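Local coordinates for protein AvrRxo1-ORF1 (Xanthomonas oryzae pv. oryzicola, PDB 4Z8V) that is a type III effector that probably acts as a kinase on a small-molecule substrate, with a P-loop core resembling that of zeta toxins, at residues T75-T80 with I186-E191; K180-D185 with L238-L243; E251-A256 with V265-L270. All blocks are in the same frame, centred on the assembly; numbering follows the deposited sequence.

Contact 1. Residues T75-T80 with I186-E191; sequences TATGKT and IDAPLE. With PO4 (phosphate ion), chain C; PO4 (phosphate ion), chain H.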
# COMPACT_ATOMS: atom_id res chain seq x y z
N THR A 75 9.75 -12.81 13.25
CA THR A 75 10.91 -13.63 12.93
C THR A 75 11.88 -12.93 11.97
O THR A 75 11.46 -12.32 10.97
CB THR A 75 10.41 -14.92 12.26
OG1 THR A 75 9.39 -15.52 13.08
CG2 THR A 75 11.55 -15.90 12.00
N ALA A 76 13.18 -13.04 12.25
CA ALA A 76 14.23 -12.56 11.34
C ALA A 76 14.06 -11.09 10.94
O ALA A 76 14.22 -10.74 9.78
CB ALA A 76 14.32 -13.45 10.09
N THR A 77 13.73 -10.25 11.91
CA THR A 77 13.63 -8.83 11.66
C THR A 77 14.93 -8.08 11.99
O THR A 77 15.06 -6.90 11.67
CB THR A 77 12.49 -8.21 12.45
OG1 THR A 77 12.52 -8.73 13.79
CG2 THR A 77 11.14 -8.54 11.81
N GLY A 78 15.90 -8.76 12.62
CA GLY A 78 17.16 -8.11 12.96
C GLY A 78 17.22 -7.73 14.43
O GLY A 78 17.78 -6.69 14.79
N LYS A 79 16.64 -8.57 15.28
CA LYS A 79 16.51 -8.28 16.71
C LYS A 79 17.83 -8.38 17.47
O LYS A 79 18.08 -7.61 18.41
CB LYS A 79 15.53 -9.25 17.37
CG LYS A 79 14.14 -9.22 16.79
CD LYS A 79 13.12 -9.49 17.91
CE LYS A 79 12.40 -10.80 17.72
NZ LYS A 79 11.28 -10.91 18.70
N THR A 80 18.66 -9.35 17.08
CA THR A 80 19.98 -9.55 17.69
C THR A 80 20.89 -8.32 17.49
O THR A 80 21.47 -7.83 18.45
CB THR A 80 20.67 -10.81 17.14
OG1 THR A 80 19.93 -11.98 17.55
CG2 THR A 80 22.11 -10.92 17.67
N ILE A 186 10.93 -4.29 17.07
CA ILE A 186 11.76 -4.26 15.86
C ILE A 186 10.94 -4.71 14.67
O ILE A 186 10.35 -5.81 14.68
CB ILE A 186 13.03 -5.15 16.03
CG1 ILE A 186 13.85 -4.65 17.23
CG2 ILE A 186 13.90 -5.10 14.78
CD1 ILE A 186 13.87 -5.63 18.42
N ASP A 187 10.87 -3.86 13.65
CA ASP A 187 10.09 -4.17 12.47
C ASP A 187 10.96 -4.26 11.23
O ASP A 187 11.92 -3.47 11.07
CB ASP A 187 9.04 -3.09 12.22
CG ASP A 187 8.06 -3.47 11.12
OD1 ASP A 187 7.13 -4.27 11.40
OD2 ASP A 187 8.20 -2.99 9.96
N ALA A 188 10.62 -5.21 10.35
CA ALA A 188 11.14 -5.26 8.99
C ALA A 188 9.96 -5.59 8.07
O ALA A 188 8.97 -6.17 8.54
CB ALA A 188 12.22 -6.32 8.85
N PRO A 189 10.06 -5.22 6.78
CA PRO A 189 9.00 -5.63 5.84
C PRO A 189 8.95 -7.14 5.76
O PRO A 189 9.98 -7.78 5.97
CB PRO A 189 9.48 -5.06 4.50
CG PRO A 189 10.36 -3.85 4.88
CD PRO A 189 11.03 -4.28 6.17
N LEU A 190 7.79 -7.69 5.45
CA LEU A 190 7.60 -9.13 5.38
C LEU A 190 8.65 -9.82 4.51
O LEU A 190 9.18 -10.88 4.90
CB LEU A 190 6.20 -9.44 4.86
CG LEU A 190 5.79 -10.91 4.77
CD1 LEU A 190 6.19 -11.64 6.03
CD2 LEU A 190 4.30 -11.01 4.56
N GLU A 191 8.96 -9.25 3.35
CA GLU A 191 9.93 -9.85 2.44
C GLU A 191 11.31 -9.95 3.07
O GLU A 191 12.06 -10.90 2.78
CB GLU A 191 10.01 -9.10 1.11
CG GLU A 191 8.96 -9.53 0.11
CD GLU A 191 9.32 -9.17 -1.34
OE1 GLU A 191 9.87 -8.06 -1.57
OE2 GLU A 191 9.05 -10.02 -2.23
P PO4 C . 17.25 -11.88 14.14
O1 PO4 C . 18.37 -11.23 14.91
O2 PO4 C . 16.94 -13.23 14.73
O3 PO4 C . 17.68 -12.06 12.70
O4 PO4 C . 16.00 -11.01 14.17
P PO4 H . 13.82 -13.55 15.76
O1 PO4 H . 14.02 -12.12 15.31
O2 PO4 H . 14.00 -14.50 14.59
O3 PO4 H . 12.43 -13.68 16.36
O4 PO4 H . 14.84 -13.92 16.82

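Contact 2. Residues K180-D185 with L238-L243; sequences KVELCD and LGNYRL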
# COMPACT_ATOMS: atom_id res chain seq x y z
N LYS A 180 11.06 -3.53 36.06
CA LYS A 180 10.87 -2.57 34.98
C LYS A 180 10.69 -3.36 33.67
O LYS A 180 11.12 -4.51 33.58
CB LYS A 180 12.13 -1.72 34.87
CG LYS A 180 11.90 -0.20 34.90
CD LYS A 180 11.02 0.24 36.07
CE LYS A 180 10.92 1.77 36.14
NZ LYS A 180 9.95 2.20 37.19
N VAL A 181 10.04 -2.77 32.67
CA VAL A 181 9.94 -3.41 31.36
C VAL A 181 10.71 -2.60 30.33
O VAL A 181 10.31 -1.48 30.00
CB VAL A 181 8.46 -3.54 30.85
CG1 VAL A 181 8.41 -4.12 29.43
CG2 VAL A 181 7.60 -4.38 31.79
N GLU A 182 11.82 -3.13 29.83
CA GLU A 182 12.54 -2.43 28.77
C GLU A 182 12.16 -3.14 27.49
O GLU A 182 12.50 -4.31 27.30
CB GLU A 182 14.06 -2.46 28.99
CG GLU A 182 14.83 -1.46 28.11
CD GLU A 182 14.49 0.01 28.42
OE1 GLU A 182 14.05 0.33 29.56
OE2 GLU A 182 14.68 0.85 27.50
N LEU A 183 11.39 -2.46 26.63
CA LEU A 183 10.88 -3.15 25.46
C LEU A 183 11.42 -2.49 24.21
O LEU A 183 11.21 -1.28 24.00
CB LEU A 183 9.34 -3.21 25.45
CG LEU A 183 8.70 -4.14 24.39
CD1 LEU A 183 7.33 -4.64 24.86
CD2 LEU A 183 8.60 -3.46 23.01
N CYS A 184 12.12 -3.29 23.40
CA CYS A 184 12.48 -2.86 22.05
C CYS A 184 11.63 -3.63 21.05
O CYS A 184 11.55 -4.86 21.10
CB CYS A 184 13.96 -3.14 21.75
SG CYS A 184 15.06 -1.88 22.37
N ASP A 185 11.01 -2.88 20.14
CA ASP A 185 10.08 -3.45 19.17
C ASP A 185 10.74 -3.20 17.82
O ASP A 185 11.09 -2.06 17.47
CB ASP A 185 8.73 -2.74 19.30
CG ASP A 185 7.63 -3.38 18.45
OD1 ASP A 185 7.84 -4.45 17.84
OD2 ASP A 185 6.51 -2.79 18.41
N LEU A 238 6.00 1.91 33.84
CA LEU A 238 6.12 0.55 33.32
C LEU A 238 7.57 0.31 32.87
O LEU A 238 8.16 -0.75 33.11
CB LEU A 238 5.15 0.36 32.16
CG LEU A 238 5.06 -1.00 31.48
CD1 LEU A 238 4.70 -2.07 32.50
CD2 LEU A 238 4.06 -0.98 30.32
N GLY A 239 8.15 1.33 32.25
CA GLY A 239 9.51 1.23 31.77
C GLY A 239 9.63 2.04 30.50
O GLY A 239 9.05 3.12 30.41
N ASN A 240 10.38 1.54 29.53
CA ASN A 240 10.57 2.28 28.29
C ASN A 240 10.29 1.42 27.06
O ASN A 240 10.39 0.19 27.10
CB ASN A 240 11.98 2.86 28.22
CG ASN A 240 12.31 3.74 29.42
OD1 ASN A 240 11.55 4.64 29.78
ND2 ASN A 240 13.45 3.47 30.04
N TYR A 241 9.92 2.10 25.98
CA TYR A 241 9.52 1.44 24.76
C TYR A 241 10.29 2.12 23.65
O TYR A 241 10.37 3.36 23.61
CB TYR A 241 8.00 1.64 24.51
CG TYR A 241 7.59 1.18 23.13
CD1 TYR A 241 7.64 2.04 22.04
CD2 TYR A 241 7.19 -0.13 22.91
CE1 TYR A 241 7.29 1.60 20.76
CE2 TYR A 241 6.84 -0.58 21.66
CZ TYR A 241 6.90 0.29 20.59
OH TYR A 241 6.54 -0.16 19.34
N ARG A 242 10.82 1.34 22.73
CA ARG A 242 11.39 1.90 21.50
C ARG A 242 11.03 1.04 20.29
O ARG A 242 11.11 -0.20 20.34
CB ARG A 242 12.91 2.06 21.61
CG ARG A 242 13.36 3.23 22.43
CD ARG A 242 14.87 3.20 22.61
NE ARG A 242 15.29 2.11 23.48
CZ ARG A 242 16.49 1.55 23.47
NH1 ARG A 242 17.42 1.95 22.62
NH2 ARG A 242 16.75 0.56 24.32
N LEU A 243 10.63 1.71 19.22
CA LEU A 243 10.26 1.04 17.99
C LEU A 243 11.34 1.33 16.95
O LEU A 243 11.68 2.50 16.72
CB LEU A 243 8.90 1.56 17.50
CG LEU A 243 8.38 1.07 16.15
CD1 LEU A 243 8.23 -0.45 16.13
CD2 LEU A 243 7.04 1.77 15.81
O HOH W 1 13.23 0.72 25.25

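Contact 3. Residues E251-A256 with V265-L270; sequences EKVMVA and VENAEL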
# COMPACT_ATOMS: atom_id res chain seq x y z
N GLU A 251 18.68 -0.29 6.64
CA GLU A 251 19.14 0.09 7.98
C GLU A 251 17.98 0.32 8.95
O GLU A 251 16.97 0.92 8.60
CB GLU A 251 19.97 1.38 7.97
CG GLU A 251 21.03 1.48 6.89
CD GLU A 251 21.79 2.80 7.00
OE1 GLU A 251 22.99 2.74 7.36
OE2 GLU A 251 21.20 3.89 6.74
N LYS A 252 18.17 -0.12 10.19
CA LYS A 252 17.22 0.14 11.25
C LYS A 252 17.30 1.60 11.68
O LYS A 252 18.40 2.15 11.85
CB LYS A 252 17.54 -0.76 12.43
CG LYS A 252 17.33 -2.25 12.12
CD LYS A 252 15.84 -2.56 11.98
CE LYS A 252 15.61 -4.03 11.75
NZ LYS A 252 15.62 -4.37 10.31
N VAL A 253 16.14 2.25 11.81
CA VAL A 253 16.09 3.61 12.37
C VAL A 253 15.03 3.63 13.46
O VAL A 253 14.07 2.82 13.42
CB VAL A 253 15.76 4.69 11.31
CG1 VAL A 253 16.83 4.74 10.22
CG2 VAL A 253 14.37 4.46 10.71
N MET A 254 15.16 4.52 14.43
CA MET A 254 14.11 4.62 15.43
C MET A 254 12.91 5.31 14.81
O MET A 254 13.07 6.26 14.03
CB MET A 254 14.57 5.38 16.67
CG MET A 254 13.56 5.30 17.81
SD MET A 254 14.13 6.13 19.31
CE MET A 254 15.50 5.04 19.74
N VAL A 255 11.73 4.82 15.14
CA VAL A 255 10.49 5.30 14.55
C VAL A 255 9.61 5.99 15.60
O VAL A 255 9.08 7.07 15.36
CB VAL A 255 9.74 4.14 13.90
CG1 VAL A 255 8.35 4.57 13.46
CG2 VAL A 255 10.55 3.56 12.73
N ALA A 256 9.48 5.37 16.77
CA ALA A 256 8.69 5.94 17.85
C ALA A 256 9.29 5.51 19.17
O ALA A 256 9.96 4.48 19.25
CB ALA A 256 7.21 5.48 17.78
N VAL A 265 7.65 10.75 18.05
CA VAL A 265 7.66 10.01 16.80
C VAL A 265 8.83 10.46 15.92
O VAL A 265 8.74 11.48 15.21
CB VAL A 265 6.34 10.18 16.02
CG1 VAL A 265 6.38 9.35 14.74
CG2 VAL A 265 5.15 9.75 16.89
N GLU A 266 9.91 9.70 15.95
CA GLU A 266 11.12 10.07 15.21
C GLU A 266 10.95 9.94 13.70
O GLU A 266 11.69 10.57 12.93
CB GLU A 266 12.33 9.28 15.71
CG GLU A 266 12.74 9.61 17.16
CD GLU A 266 11.90 8.85 18.17
OE1 GLU A 266 12.00 9.13 19.38
OE2 GLU A 266 11.15 7.95 17.76
N ASN A 267 9.96 9.15 13.27
CA ASN A 267 9.71 8.94 11.84
C ASN A 267 8.24 8.64 11.59
O ASN A 267 7.83 7.47 11.54
CB ASN A 267 10.61 7.82 11.27
CG ASN A 267 10.72 7.89 9.74
OD1 ASN A 267 9.75 8.18 9.04
ND2 ASN A 267 11.92 7.63 9.23
N ALA A 268 7.47 9.71 11.41
CA ALA A 268 6.02 9.68 11.18
C ALA A 268 5.59 8.85 9.98
O ALA A 268 4.60 8.10 10.05
CB ALA A 268 5.51 11.11 11.03
N GLU A 269 6.30 9.00 8.88
CA GLU A 269 6.04 8.21 7.67
C GLU A 269 6.17 6.70 7.94
O GLU A 269 5.24 5.94 7.66
CB GLU A 269 6.98 8.65 6.54
CG GLU A 269 6.79 7.96 5.19
CD GLU A 269 5.43 8.23 4.55
OE1 GLU A 269 4.72 9.20 4.94
OE2 GLU A 269 5.06 7.46 3.63
N LEU A 270 7.30 6.26 8.50
CA LEU A 270 7.44 4.84 8.84
C LEU A 270 6.44 4.40 9.91
O LEU A 270 5.98 3.25 9.91
CB LEU A 270 8.86 4.51 9.30
CG LEU A 270 9.92 4.18 8.25
CD1 LEU A 270 11.19 3.69 8.93
CD2 LEU A 270 9.41 3.13 7.28

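Contact 1. Residues T75-T80 with I186-E191
The phosphate-binding loop of a probable Walker A motif, T75-T80, packs against the chain that leaves strand 180-186, I186-E191. T77 CG2 lies over the backbone of I186-E191, 3.7 Å from A188 N, and also meets A188 CB. With OG1 between the backbone N and the carbonyl carbon (chi1 44°), CG2 is left to face A188, while OG1 bonds to N74 O. I186 adds two branches: CD1 lies 4.0 Å from K79 CG, and CG2 4.2 Å from G78 O. The contact is made by van der Waals touches; the loop's polar work faces the other way. The backbone N atoms of G78 and K79 both donate to O4 of the chain C phosphate, at 2.7 and 2.8 Å, and T80 N to its O1. A76 N gives a nearly straight bond to O2 of the chain H phosphate (172°). Both ions probably come from the crystallisation liquor, but their place among backbone amides at a helix start is consistent with a P-loop site for substrate phosphates. K79 NZ bonds to L71 O and G73 O. The loop sits between strand 67-72 and helix 79-86, and S193 of helix 190-199 touches T77 and bonds to T75 O.

Contact 2. Residues K180-D185 with L238-L243
V181, L183 and D185 share a ladder of backbone hydrogen bonds with the strand 239-243. The two strands run parallel, 10° apart in direction, with axes 4.7 Å from each other. V181 N donates to L238 O, N240 N to V181 O, L183 N to N240 O, R242 N to L183 O and D185 N to R242 O. G239 CA makes a CA-H...O contact to V181 O at 3.3 Å. That oxygen takes up the place where a side chain would start, and the backbone angles of G239 also suit glycine.

Polar side chains lie on both faces. On one, N240 ND2 donates a bent bond (140°) to E182 OE1, on the syn lone pair, at 3.2 Å. The carboxylate and amide planes are 70° apart. N240 OD1 accepts from G260 N. E182 OE2 makes a long salt bridge to R242 NH2 at 3.8 Å. A water links the same OE2 to L183 O and to R242 NE, at the edge of the guanidinium. C184 SG sits over one face of that group, 3.6 Å from NH2, and K86 O takes a bond from NH1. On the other face, Y241 OH donates to the anti lone pair of D185 OD2 at 2.8 Å. R72 and R225 also form salt bridges to D185 OD2.

Apolar contacts are fewer. L183 and Y241 lie side by side, with L183 CD2 3.6 Å from Y241 CD2. V181 CG2 meets L238 CD1. F232 and I229 of helix 225-234 pack on this side of the sheet.

Parallel strands joined through intervening helices, beside a probable P-loop, are characteristic of the P-loop NTPase core, the clan to which zeta toxins belong.

Contact 3. Residues E251-A256 with V265-L270
V255 O accepts from N267 N at 3.1 Å (150°), and this bond joins the strand 252-256 to the turn that leads into helix 268-273. The same oxygen is 2.8 Å from E266 N.

E266 reaches across to the strand. Its chain is bent at chi2 (82°), which brings the carboxylate beside M254 and A256. OE2 lies 3.2 Å from A256 CA, and M254 SD is 3.7 Å from E266 OE1. M254 and E266 cross at a slant. The polar end of E266 is held by S257 OG, which bonds to OE1. L270 covers the apolar side: its CD1 touches V253 CG2 at 3.7 Å and V255 CG2 at 3.9 Å. Both valines meet L270 at about a right angle. V255 CG1 extends anti to the backbone N (chi1 171°) and comes to 3.5 Å from N267 O. N267 is the N-cap of the helix. Its OD1 accepts from L270 N in an almost straight bond, with the donor well above the carbonyl plane.

V265 forms backbone hydrogen bonds to the AvrRxo1-ORF2 chain, and V265, E266, N267 and A268 pack on it. The chemistry is mixed: one backbone bond and a capped helix start fix the turn, while apolar carbons seat L270 against the strand. The turn fixed in this way lies at the interface with the AvrRxo1-ORF2 chain.

How the contacts relate
From the N terminus, the loop 75-80 comes first, after strand 67-72. Strand 180-185 follows, and its end runs on into 186-191. Contact 1 therefore closes a loop of 105 residues between these segments. Contact 2 closes a second loop, of 52 residues, back to 238-243. The two cross, because 180-185 lies between the segments of contact 1 and 186-191 between those of contact 2. Contact 3 opens later and closes a short loop of eight residues. L243 and V255 join contacts 2 and 3 as neighbouring strands of one sheet. K252 reaches T77 and I186, which ties contact 3 to the phosphate-binding loop.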